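Local atomic coordinates of 6-aminohexanoate-dimer hydrolase (Bacillus anthracis, PDB entry 4GB7), a protein that probably hydrolyses the amide bond of 6-aminohexanoate dimers or related substrates, as a putative serine hydrolase of the beta-lactamase family. Residues V114-G119 with D309-G314. Sequence-based numbering, arbitrary orientation.
Sequences VVVHNG and DMARFG
A311 meets V114 and V116 through a single methyl group, and this is the whole of the direct contact between residues 309-314 and 114-119; A307 and Q315 of the same helix extend the packing onto the two valines. D309 OD1 forms a salt bridge with NH1 of R312 (2.9 Å), and NH1 of R312 also forms one with E284. The selenomethionine side chain of M310 touches V390 and F392 of strand 387-393. A311 then presents CB to the sheet, 4.0 Å from CG1 of V114 and 3.9 Å from CG2 of V116. The two valines, alternate residues with nearly the same chi1, offer different branches: V114 the methyl anti to its own N (chi1 174°), V116 the methyl anti to its carbonyl carbon. The CA atoms of V116 and A311 are 7.2 Å apart, consistent with the small side chain between them. R312 points away from the strand, its NH2 hydrogen-bonded to the carbonyl oxygen of A77, while F313 stacks its ring on F145. V114 and V116 are backbone hydrogen-bonded to V390 and V388, and A311 also touches V390. The arrangement is plain apolar helix-on-sheet packing, consistent with the alpha/beta domain of the serine beta-lactamase fold, in which helices cover a five-stranded antiparallel sheet.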
ATOM      1  N   VAL A 114     -14.967  -2.586  -0.082  1.00 13.37           N
ATOM      2  CA  VAL A 114     -15.425  -3.028   1.228  1.00 16.71           C
ATOM      3  C   VAL A 114     -15.531  -1.832   2.185  1.00 15.17           C
ATOM      4  O   VAL A 114     -14.540  -1.058   2.346  1.00 17.25           O
ATOM      5  CB  VAL A 114     -14.459  -4.061   1.812  1.00 17.12           C
ATOM      6  CG1 VAL A 114     -14.832  -4.437   3.244  1.00 18.66           C
ATOM      7  CG2 VAL A 114     -14.356  -5.313   0.901  1.00 15.48           C
ATOM      8  N   VAL A 115     -16.671  -1.735   2.859  1.00 16.00           N
ATOM      9  CA  VAL A 115     -16.939  -0.706   3.859  1.00 17.83           C
ATOM     10  C   VAL A 115     -17.271  -1.369   5.210  1.00 15.49           C
ATOM     11  O   VAL A 115     -18.181  -2.179   5.336  1.00 17.08           O
ATOM     12  CB  VAL A 115     -18.090   0.233   3.470  1.00 17.49           C
ATOM     13  CG1 VAL A 115     -18.281   1.323   4.541  1.00 17.76           C
ATOM     14  CG2 VAL A 115     -17.915   0.784   2.062  1.00 15.03           C
ATOM     15  N   VAL A 116     -16.492  -1.012   6.214  1.00 16.61           N
ATOM     16  CA  VAL A 116     -16.638  -1.481   7.584  1.00 15.92           C
ATOM     17  C   VAL A 116     -16.951  -0.242   8.446  1.00 16.11           C
ATOM     18  O   VAL A 116     -16.353   0.833   8.243  1.00 17.28           O
ATOM     19  CB  VAL A 116     -15.377  -2.147   8.091  1.00 15.25           C
ATOM     20  CG1 VAL A 116     -15.567  -2.690   9.525  1.00 19.23           C
ATOM     21  CG2 VAL A 116     -14.993  -3.311   7.193  1.00 21.26           C
ATOM     22  N   HIS A 117     -17.893  -0.380   9.367  1.00 13.89           N
ATOM     23  CA  HIS A 117     -18.391   0.743  10.198  1.00 15.64           C
ATOM     24  C   HIS A 117     -18.656   0.229  11.589  1.00 16.62           C
ATOM     25  O   HIS A 117     -19.363  -0.763  11.783  1.00 17.34           O
ATOM     26  CB  HIS A 117     -19.665   1.315   9.627  1.00 15.18           C
ATOM     27  CG  HIS A 117     -20.166   2.518  10.355  1.00 17.46           C
ATOM     28  ND1 HIS A 117     -21.466   2.669  10.701  1.00 19.57           N
ATOM     29  CD2 HIS A 117     -19.488   3.657  10.824  1.00 19.58           C
ATOM     30  CE1 HIS A 117     -21.619   3.860  11.354  1.00 21.39           C
ATOM     31  NE2 HIS A 117     -20.411   4.459  11.441  1.00 19.45           N
ATOM     32  N   ASN A 118     -17.995   0.835  12.568  1.00 17.69           N
ATOM     33  CA  ASN A 118     -18.051   0.366  13.946  1.00 19.64           C
ATOM     34  C   ASN A 118     -17.733  -1.130  14.055  1.00 16.39           C
ATOM     35  O   ASN A 118     -18.315  -1.872  14.875  1.00 18.60           O
ATOM     36  CB  ASN A 118     -19.415   0.684  14.627  1.00 17.90           C
ATOM     37  CG  ASN A 118     -19.698   2.173  14.730  1.00 20.78           C
ATOM     38  OD1 ASN A 118     -18.846   2.933  15.180  1.00 24.20           O
ATOM     39  ND2 ASN A 118     -20.895   2.589  14.330  1.00 23.02           N
ATOM     40  N   GLY A 119     -16.752  -1.557  13.293  1.00 17.84           N
ATOM     41  CA  GLY A 119     -16.261  -2.912  13.368  1.00 18.19           C
ATOM     42  C   GLY A 119     -17.195  -3.956  12.809  1.00 17.10           C
ATOM     43  O   GLY A 119     -17.021  -5.137  13.069  1.00 18.23           O
ATOM     44  N   ASP A 309      -9.560  -9.111   4.188  1.00 14.31           N
ATOM     45  CA  ASP A 309      -8.391  -9.233   5.042  1.00 14.44           C
ATOM     46  C   ASP A 309      -7.733  -7.869   5.239  1.00 16.65           C
ATOM     47  O   ASP A 309      -7.290  -7.545   6.349  1.00 16.22           O
ATOM     48  CB  ASP A 309      -7.393 -10.283   4.515  1.00 16.63           C
ATOM     49  CG  ASP A 309      -7.862 -11.727   4.815  1.00 15.08           C
ATOM     50  OD1 ASP A 309      -8.784 -11.877   5.667  1.00 16.06           O
ATOM     51  OD2 ASP A 309      -7.289 -12.700   4.293  1.00 18.16           O
HETATM   52  N   MSE A 310      -7.643  -7.082   4.193  1.00 15.31           N
HETATM   53  CA  MSE A 310      -7.149  -5.714   4.328  0.60 16.00           C
HETATM   54  C   MSE A 310      -8.036  -4.898   5.238  1.00 15.14           C
HETATM   55  O   MSE A 310      -7.548  -4.093   5.996  1.00 19.20           O
HETATM   56  CB  MSE A 310      -7.027  -5.011   3.005  0.60 17.40           C
HETATM   57  CG  MSE A 310      -5.892  -5.476   2.201  0.60 14.73           C
HETATM   58 SE   MSE A 310      -4.169  -5.215   3.108  0.42 20.38          SE
HETATM   59  CE  MSE A 310      -4.545  -3.624   4.144  0.60 17.66           C
ATOM     60  N   ALA A 311      -9.348  -5.136   5.206  1.00 15.54           N
ATOM     61  CA  ALA A 311     -10.261  -4.463   6.111  1.00 14.95           C
ATOM     62  C   ALA A 311     -10.013  -4.816   7.579  1.00 16.82           C
ATOM     63  O   ALA A 311     -10.140  -3.976   8.464  1.00 19.07           O
ATOM     64  CB  ALA A 311     -11.680  -4.774   5.722  1.00 15.55           C
ATOM     65  N   ARG A 312      -9.669  -6.078   7.838  1.00 17.45           N
ATOM     66  CA  ARG A 312      -9.315  -6.498   9.176  1.00 15.60           C
ATOM     67  C   ARG A 312      -8.105  -5.723   9.657  1.00 15.57           C
ATOM     68  O   ARG A 312      -8.080  -5.241  10.797  1.00 17.42           O
ATOM     69  CB  ARG A 312      -9.000  -7.991   9.226  1.00 16.78           C
ATOM     70  CG  ARG A 312     -10.191  -8.898   8.930  1.00 16.57           C
ATOM     71  CD  ARG A 312      -9.832 -10.395   8.954  1.00 19.59           C
ATOM     72  NE  ARG A 312     -11.047 -11.189   9.001  1.00 17.10           N
ATOM     73  CZ  ARG A 312     -11.777 -11.491   7.922  1.00 16.92           C
ATOM     74  NH1 ARG A 312     -11.378 -11.151   6.697  1.00 17.69           N
ATOM     75  NH2 ARG A 312     -12.924 -12.133   8.081  1.00 18.93           N
ATOM     76  N   PHE A 313      -7.116  -5.557   8.796  1.00 13.62           N
ATOM     77  CA  PHE A 313      -5.920  -4.775   9.170  1.00 16.69           C
ATOM     78  C   PHE A 313      -6.293  -3.280   9.421  1.00 15.00           C
ATOM     79  O   PHE A 313      -5.851  -2.648  10.333  1.00 17.78           O
ATOM     80  CB  PHE A 313      -4.886  -4.847   8.070  1.00 15.46           C
ATOM     81  CG  PHE A 313      -3.653  -4.034   8.349  1.00 16.16           C
ATOM     82  CD1 PHE A 313      -2.780  -4.448   9.323  1.00 17.25           C
ATOM     83  CD2 PHE A 313      -3.352  -2.868   7.639  1.00 17.08           C
ATOM     84  CE1 PHE A 313      -1.635  -3.733   9.575  1.00 19.77           C
ATOM     85  CE2 PHE A 313      -2.192  -2.145   7.898  1.00 18.00           C
ATOM     86  CZ  PHE A 313      -1.343  -2.578   8.857  1.00 19.14           C
ATOM     87  N   GLY A 314      -7.186  -2.754   8.588  1.00 15.74           N
ATOM     88  CA  GLY A 314      -7.712  -1.420   8.787  1.00 16.58           C
ATOM     89  C   GLY A 314      -8.361  -1.230  10.147  1.00 15.95           C
ATOM     90  O   GLY A 314      -8.146  -0.217  10.830  1.00 18.93           O
TER